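Local coordinates for protein putative platelet activating factor (Streptococcus pneumoniae, PDB 2HSJ) that is of unknown function but probably acts as an ester hydrolase of the GDSL-like lipase/acylhydrolase family, with magnesium ions bound in the crystal, at residues Leu91-Asn96 / Asn109-Ile114; Asn105-Asn110 / Gln154-Ala159; Ala113-Val118 / Met168-Val173. All blocks are in the same frame, centred on the assembly; numbering follows the deposited sequence. Where two conformers were deposited one is given.

All three interactions place successive, overlapping parts of helix 104-121 against the fold. Interaction 1 is the most central: buried aliphatic side chains join that helix to the end of strand 88-92. Interaction 2 lies farther out and is partly buried; here the early turns of the helix pack against helix 150-164 through alanines, a leucine and a tryptophan. Interaction 3, buried although at the edge strand 170-173, pairs apolar side chains beside a bridging water, and a magnesium ion binds the strand's backbone. Interactions 1 and 2 share N109 and N110, while 1 and 3 share A113 and I114. Chemistry thus changes from purely apolar in 1 and 2 to apolar and water-mediated in 3, beside a metal site.

Interaction 1: Leu91-Asn96 / Asn109-Ile114; sequences LLIGTN and NNLEAI
One methyl of L111 does most of the work here: its CD2 meets two side chains of the 91-96 segment at once. It lies 3.7 Å from CD2 of L91 and 3.8 Å from CG2 of I93, so the strand end and the loop that follows offer one methyl each to a single leucine methyl. The L91 and L111 side chains meet at a slant, whereas those of I93 and L111 slide past each other in opposite directions. The CB of L111 leaves the helix across the contact; chi1 of -75°, with CG anti to the carbonyl carbon, then carries the branched end toward L91 and I93. I114, one turn on, adds looser cover, its CG2 being 4.5 Å from CD2 of L91. This is the parallel-sheet core of an alpha/beta/alpha fold, in which helix 104-121 covers strand 88-92; L73 from helix 70-75 touches L91, I93 and I114, and Y160 and L163 of helix 150-164 touch L111. Beyond the strand the chain turns through G94, the N-cap position of helix 95-99, whose phi of 131° would press a CB against the carbonyl O of I93. G94, T95 and N96 open the G-x-N-D motif of SGNH hydrolases; in relatives the asparagine contributes to the oxyanion hole, a role that can only be inferred here. Away from this core the helical segment is more open: N109 is exposed, and E112 and N110, both partly exposed, have polar partners, Y167 OH for E112 OE2 and T70 OG1 for N110 ND2.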
# COMPACT_ATOMS: atom_id res chain seq x y z
N LEU D 91 -7.78 18.80 -8.98
CA LEU D 91 -7.72 20.16 -8.50
C LEU D 91 -9.13 20.78 -8.54
O LEU D 91 -9.74 20.91 -9.60
CB LEU D 91 -6.76 20.95 -9.39
CG LEU D 91 -6.57 22.40 -9.01
CD1 LEU D 91 -6.16 22.53 -7.55
CD2 LEU D 91 -5.53 23.00 -9.97
N LEU D 92 -9.60 21.20 -7.36
CA LEU D 92 -10.90 21.85 -7.23
C LEU D 92 -10.65 23.14 -6.48
O LEU D 92 -10.44 23.16 -5.25
CB LEU D 92 -11.95 20.99 -6.47
CG LEU D 92 -13.30 21.68 -6.28
CD1 LEU D 92 -13.92 22.16 -7.64
CD2 LEU D 92 -14.22 20.72 -5.58
N ILE D 93 -10.70 24.25 -7.20
CA ILE D 93 -10.40 25.53 -6.60
C ILE D 93 -10.97 26.63 -7.46
O ILE D 93 -11.14 26.44 -8.68
CB ILE D 93 -8.86 25.70 -6.38
CG1 ILE D 93 -8.57 26.83 -5.37
CG2 ILE D 93 -8.11 25.82 -7.73
CD1 ILE D 93 -7.21 26.74 -4.76
N GLY D 94 -11.28 27.76 -6.81
CA GLY D 94 -11.74 28.94 -7.52
C GLY D 94 -12.99 29.54 -6.92
O GLY D 94 -13.20 30.74 -7.09
N THR D 95 -13.81 28.75 -6.21
CA THR D 95 -15.06 29.32 -5.68
C THR D 95 -14.78 30.47 -4.72
O THR D 95 -15.57 31.39 -4.62
CB THR D 95 -16.03 28.27 -5.07
OG1 THR D 95 -17.36 28.83 -4.99
CG2 THR D 95 -15.58 27.78 -3.69
N ASN D 96 -13.63 30.40 -4.04
CA ASN D 96 -13.28 31.44 -3.08
C ASN D 96 -12.66 32.64 -3.77
O ASN D 96 -12.81 33.77 -3.28
CB ASN D 96 -12.44 30.89 -1.94
CG ASN D 96 -13.20 29.85 -1.14
OD1 ASN D 96 -14.42 29.94 -0.98
ND2 ASN D 96 -12.50 28.81 -0.70
N ASN D 109 -4.27 32.97 -14.56
CA ASN D 109 -2.80 33.04 -14.56
C ASN D 109 -2.23 32.22 -13.41
O ASN D 109 -1.23 31.51 -13.59
CB ASN D 109 -2.29 34.47 -14.45
CG ASN D 109 -2.41 35.23 -15.75
OD1 ASN D 109 -2.64 34.63 -16.80
ND2 ASN D 109 -2.28 36.55 -15.68
N ASN D 110 -2.89 32.28 -12.25
CA ASN D 110 -2.46 31.46 -11.11
C ASN D 110 -2.55 29.97 -11.44
O ASN D 110 -1.61 29.21 -11.19
CB ASN D 110 -3.30 31.76 -9.86
CG ASN D 110 -2.98 33.12 -9.25
OD1 ASN D 110 -1.94 33.71 -9.52
ND2 ASN D 110 -3.87 33.59 -8.41
N LEU D 111 -3.68 29.55 -12.03
CA LEU D 111 -3.87 28.14 -12.37
C LEU D 111 -2.88 27.71 -13.41
O LEU D 111 -2.34 26.60 -13.35
CB LEU D 111 -5.28 27.88 -12.87
CG LEU D 111 -6.33 27.87 -11.78
CD1 LEU D 111 -7.70 28.02 -12.36
CD2 LEU D 111 -6.21 26.55 -10.94
N GLU D 112 -2.62 28.59 -14.40
CA GLU D 112 -1.66 28.24 -15.43
C GLU D 112 -0.27 28.04 -14.83
O GLU D 112 0.43 27.07 -15.16
CB GLU D 112 -1.67 29.26 -16.56
CG GLU D 112 -0.82 28.77 -17.71
CD GLU D 112 -1.10 29.46 -19.02
OE1 GLU D 112 -1.71 30.56 -19.01
OE2 GLU D 112 -0.70 28.88 -20.07
N ALA D 113 0.11 28.90 -13.89
CA ALA D 113 1.40 28.72 -13.22
C ALA D 113 1.49 27.41 -12.40
O ALA D 113 2.55 26.77 -12.34
CB ALA D 113 1.67 29.91 -12.32
N ILE D 114 0.40 27.05 -11.75
CA ILE D 114 0.34 25.77 -11.00
C ILE D 114 0.59 24.59 -11.98
O ILE D 114 1.43 23.72 -11.75
CB ILE D 114 -0.99 25.61 -10.26
CG1 ILE D 114 -1.09 26.62 -9.11
CG2 ILE D 114 -1.14 24.17 -9.74
CD1 ILE D 114 -2.50 26.95 -8.66

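Interaction 2: Asn105-Asn110 / Gln154-Ala159; sequences NEALNN and QNWNQA
W156 brings the six-membered part of its indole up to the methyl group of A107. CZ3 of W156 is 3.4 Å from CB of A107, a close carbon-carbon approach, and CH2 of W156 follows at 3.7 Å from the same CB, so two neighbouring ring atoms share one methyl. The approach is oblique to the ring plane. CB of W156 starts across the contact; chi1 of -77°, with CG anti to the carbonyl carbon, and the length of the indole bring its far corner to A107. The second point of contact reverses the sizes: L108 straddles the small A159, whose CB is 3.7 Å from both CD1 and CD2 of L108. The leucine was deposited in two conformers, so this fork describes one of its positions. The CA atoms of L108 and A159 are 7.6 Å apart, close enough because A159 has only a methyl. In the fold these are helices 104-121 and 150-164, belonging to successive beta-alpha-beta crossovers of the parallel sheet: the first joins strand 88-92 to 126-130, the second joins 126-130 to 170-173. D97 and I98 of helix 95-99 also touch W156, and T70 touches A107. On another side of helix 150-164, buried N157 receives a hydrogen bond at OD1 from the backbone N of I132.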
# COMPACT_ATOMS: atom_id res chain seq x y z
N ASN D 105 -8.91 36.72 -14.89
CA ASN D 105 -7.59 36.60 -15.50
C ASN D 105 -6.46 36.37 -14.49
O ASN D 105 -5.49 35.69 -14.81
CB ASN D 105 -7.26 37.86 -16.31
CG ASN D 105 -8.02 37.94 -17.63
OD1 ASN D 105 -8.54 36.94 -18.13
ND2 ASN D 105 -8.08 39.14 -18.20
N GLU D 106 -6.59 36.94 -13.29
CA GLU D 106 -5.61 36.66 -12.25
C GLU D 106 -5.72 35.20 -11.77
O GLU D 106 -4.72 34.51 -11.65
CB GLU D 106 -5.77 37.64 -11.09
CG GLU D 106 -4.80 37.43 -9.91
CD GLU D 106 -4.98 38.51 -8.84
OE1 GLU D 106 -5.10 39.71 -9.20
OE2 GLU D 106 -4.99 38.17 -7.65
N ALA D 107 -6.94 34.73 -11.50
CA ALA D 107 -7.13 33.32 -11.13
C ALA D 107 -6.59 32.36 -12.21
O ALA D 107 -5.94 31.36 -11.89
CB ALA D 107 -8.59 33.02 -10.84
N LEU D 108 -6.89 32.66 -13.47
CA LEU D 108 -6.42 31.83 -14.58
C LEU D 108 -4.90 31.80 -14.63
O LEU D 108 -4.31 30.71 -14.72
CB LEU D 108 -6.97 32.33 -15.92
CG LEU D 108 -8.48 32.16 -16.14
CD1 LEU D 108 -8.88 32.84 -17.45
CD2 LEU D 108 -8.90 30.68 -16.09
N ASN D 109 -4.27 32.97 -14.56
CA ASN D 109 -2.80 33.04 -14.56
C ASN D 109 -2.23 32.22 -13.41
O ASN D 109 -1.23 31.51 -13.59
CB ASN D 109 -2.29 34.47 -14.45
CG ASN D 109 -2.41 35.23 -15.75
OD1 ASN D 109 -2.64 34.63 -16.80
ND2 ASN D 109 -2.28 36.55 -15.68
N ASN D 110 -2.89 32.28 -12.25
CA ASN D 110 -2.46 31.46 -11.11
C ASN D 110 -2.55 29.97 -11.44
O ASN D 110 -1.61 29.21 -11.19
CB ASN D 110 -3.30 31.76 -9.86
CG ASN D 110 -2.98 33.12 -9.25
OD1 ASN D 110 -1.94 33.71 -9.52
ND2 ASN D 110 -3.87 33.59 -8.41
N GLN D 154 -20.28 29.45 -14.12
CA GLN D 154 -20.27 28.93 -15.49
C GLN D 154 -19.29 29.68 -16.42
O GLN D 154 -18.63 29.05 -17.23
CB GLN D 154 -21.69 28.93 -16.07
CG GLN D 154 -22.53 27.81 -15.49
CD GLN D 154 -23.96 27.80 -16.00
OE1 GLN D 154 -24.74 28.72 -15.73
NE2 GLN D 154 -24.31 26.75 -16.73
N ASN D 155 -19.17 31.00 -16.27
CA ASN D 155 -18.18 31.76 -17.04
C ASN D 155 -16.74 31.38 -16.68
O ASN D 155 -15.88 31.24 -17.56
CB ASN D 155 -18.40 33.27 -16.88
CG ASN D 155 -19.66 33.74 -17.58
OD1 ASN D 155 -20.13 33.09 -18.52
ND2 ASN D 155 -20.21 34.86 -17.14
N TRP D 156 -16.47 31.18 -15.39
CA TRP D 156 -15.15 30.72 -15.00
C TRP D 156 -14.88 29.34 -15.54
O TRP D 156 -13.77 29.07 -16.00
CB TRP D 156 -14.99 30.76 -13.48
CG TRP D 156 -14.75 32.17 -13.01
CD1 TRP D 156 -15.43 33.31 -13.40
CD2 TRP D 156 -13.75 32.60 -12.07
NE1 TRP D 156 -14.91 34.41 -12.74
CE2 TRP D 156 -13.90 34.01 -11.91
CE3 TRP D 156 -12.77 31.93 -11.32
CZ2 TRP D 156 -13.07 34.75 -11.06
CZ3 TRP D 156 -11.96 32.67 -10.46
CH2 TRP D 156 -12.13 34.07 -10.33
N ASN D 157 -15.90 28.48 -15.53
CA ASN D 157 -15.72 27.10 -16.00
C ASN D 157 -15.40 27.04 -17.47
O ASN D 157 -14.64 26.17 -17.91
CB ASN D 157 -16.93 26.24 -15.62
CG ASN D 157 -16.95 25.93 -14.13
OD1 ASN D 157 -15.91 26.01 -13.47
ND2 ASN D 157 -18.12 25.53 -13.61
N GLN D 158 -15.93 28.00 -18.24
CA GLN D 158 -15.61 28.08 -19.67
C GLN D 158 -14.13 28.40 -19.83
O GLN D 158 -13.44 27.81 -20.68
CB GLN D 158 -16.50 29.10 -20.40
CG GLN D 158 -16.52 28.96 -21.91
CD GLN D 158 -17.68 29.72 -22.55
OE1 GLN D 158 -18.68 30.03 -21.88
NE2 GLN D 158 -17.55 30.04 -23.84
N ALA D 159 -13.64 29.34 -19.01
CA ALA D 159 -12.21 29.68 -18.99
C ALA D 159 -11.30 28.51 -18.54
O ALA D 159 -10.25 28.29 -19.13
CB ALA D 159 -11.98 30.92 -18.14

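Interaction 3: Ala113-Val118 / Met168-Val173; sequences AIIQSV and MQVEFV. With MG (magnesium ion), chain P.
The outermost strand of the parallel sheet, 170-173, begins at a magnesium site and packs there against helix 104-121 through I115 and V170. These two side chains reach toward each other tip to tip: CG2 of I115 lies 3.7 Å from CG2 of V170. That valine methyl is also 4.0 Å from CD1 of I115, so it nestles between the two arms of the isoleucine. V170 has CG1 anti to its backbone N (chi1 -174°), which leaves CG2 as the branch turned to the helix. Q169 meets the same isoleucine at a slant, its NE2 being 4.0 Å from CG2 of I115. A bend at chi2 (-85°) directs its amide to the helix, where a water joins the two segments: Q169 NE2 donates to it at 2.8 Å, and the water donates onward to I115 O at 2.9 Å. L163 of helix 150-164 and I127 of strand 126-130 also touch I115. On the backbone side of V170, its carbonyl O binds magnesium at 2.3 Å. A second water is also bound, at a long 2.6 Å from the magnesium, and donates a hydrogen bond to the carbonyl O of M168, modelled as selenomethionine. V170 O shares the ion with A164 O and Y167 O, so the coordination ties the start of the strand to the end of helix 150-164 and the turn after it, while the V170 side chain packs on I115.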
# COMPACT_ATOMS: atom_id res chain seq x y z
N ALA D 113 0.11 28.90 -13.89
CA ALA D 113 1.40 28.72 -13.22
C ALA D 113 1.49 27.41 -12.40
O ALA D 113 2.55 26.77 -12.34
CB ALA D 113 1.67 29.91 -12.32
N ILE D 114 0.40 27.05 -11.75
CA ILE D 114 0.34 25.77 -11.00
C ILE D 114 0.59 24.59 -11.98
O ILE D 114 1.43 23.72 -11.75
CB ILE D 114 -0.99 25.61 -10.26
CG1 ILE D 114 -1.09 26.62 -9.11
CG2 ILE D 114 -1.14 24.17 -9.74
CD1 ILE D 114 -2.50 26.95 -8.66
N ILE D 115 -0.14 24.58 -13.09
CA ILE D 115 0.00 23.53 -14.09
C ILE D 115 1.45 23.44 -14.55
O ILE D 115 2.05 22.35 -14.62
CB ILE D 115 -0.93 23.79 -15.31
CG1 ILE D 115 -2.38 23.58 -14.89
CG2 ILE D 115 -0.57 22.87 -16.46
CD1 ILE D 115 -3.37 24.20 -15.87
N GLN D 116 2.04 24.59 -14.88
CA GLN D 116 3.42 24.59 -15.33
C GLN D 116 4.42 24.14 -14.25
O GLN D 116 5.40 23.47 -14.55
CB GLN D 116 3.80 25.97 -15.85
CG GLN D 116 3.01 26.37 -17.06
CD GLN D 116 3.26 27.81 -17.44
OE1 GLN D 116 3.81 28.60 -16.66
NE2 GLN D 116 2.84 28.18 -18.63
N SER D 117 4.16 24.49 -12.99
CA SER D 117 5.06 24.08 -11.93
C SER D 117 4.99 22.55 -11.71
O SER D 117 6.01 21.87 -11.56
CB SER D 117 4.71 24.85 -10.67
OG SER D 117 5.65 24.59 -9.65
N VAL D 118 3.78 22.02 -11.74
CA VAL D 118 3.60 20.57 -11.63
C VAL D 118 4.29 19.83 -12.78
O VAL D 118 4.91 18.78 -12.55
CB VAL D 118 2.10 20.20 -11.57
CG1 VAL D 118 1.90 18.67 -11.66
CG2 VAL D 118 1.47 20.77 -10.30
N MSE D 168 -1.60 19.02 -22.81
CA MSE D 168 -2.02 17.63 -23.02
C MSE D 168 -2.27 16.89 -21.69
O MSE D 168 -3.10 15.98 -21.63
CB MSE D 168 -0.97 16.84 -23.81
CG MSE D 168 -0.87 17.26 -25.27
SE MSE D 168 -2.57 17.15 -26.30
CE MSE D 168 -3.01 15.24 -26.02
N GLN D 169 -1.54 17.28 -20.65
CA GLN D 169 -1.68 16.53 -19.39
C GLN D 169 -2.84 17.00 -18.52
O GLN D 169 -3.10 16.39 -17.45
CB GLN D 169 -0.37 16.58 -18.62
CG GLN D 169 -0.08 17.93 -18.03
CD GLN D 169 0.63 18.93 -18.98
OE1 GLN D 169 0.61 18.82 -20.23
NE2 GLN D 169 1.26 19.93 -18.36
N VAL D 170 -3.54 18.05 -18.95
CA VAL D 170 -4.67 18.60 -18.19
C VAL D 170 -5.98 18.23 -18.87
O VAL D 170 -6.16 18.47 -20.07
CB VAL D 170 -4.57 20.13 -18.04
CG1 VAL D 170 -5.68 20.64 -17.13
CG2 VAL D 170 -3.21 20.50 -17.46
N GLU D 171 -6.90 17.66 -18.07
CA GLU D 171 -8.25 17.37 -18.56
C GLU D 171 -9.22 18.15 -17.70
O GLU D 171 -9.17 18.05 -16.48
CB GLU D 171 -8.58 15.87 -18.49
CG GLU D 171 -9.93 15.56 -19.11
CD GLU D 171 -10.29 14.10 -19.06
OE1 GLU D 171 -9.69 13.36 -18.25
OE2 GLU D 171 -11.15 13.68 -19.85
N PHE D 172 -10.09 18.93 -18.33
CA PHE D 172 -11.19 19.55 -17.63
C PHE D 172 -12.24 18.50 -17.29
O PHE D 172 -12.60 17.67 -18.13
CB PHE D 172 -11.81 20.62 -18.52
CG PHE D 172 -12.95 21.35 -17.88
CD1 PHE D 172 -12.75 22.21 -16.80
CD2 PHE D 172 -14.23 21.17 -18.40
CE1 PHE D 172 -13.85 22.88 -16.24
CE2 PHE D 172 -15.31 21.82 -17.84
CZ PHE D 172 -15.12 22.69 -16.78
N VAL D 173 -12.73 18.55 -16.05
CA VAL D 173 -13.67 17.56 -15.55
C VAL D 173 -15.00 18.26 -15.28
O VAL D 173 -15.15 18.93 -14.27
CB VAL D 173 -13.15 16.80 -14.28
CG1 VAL D 173 -14.15 15.73 -13.85
CG2 VAL D 173 -11.76 16.18 -14.53
MG MG P . -5.78 19.19 -22.18
O HOH W 1 1.24 19.71 -15.55
O HOH W 2 -5.49 16.71 -22.81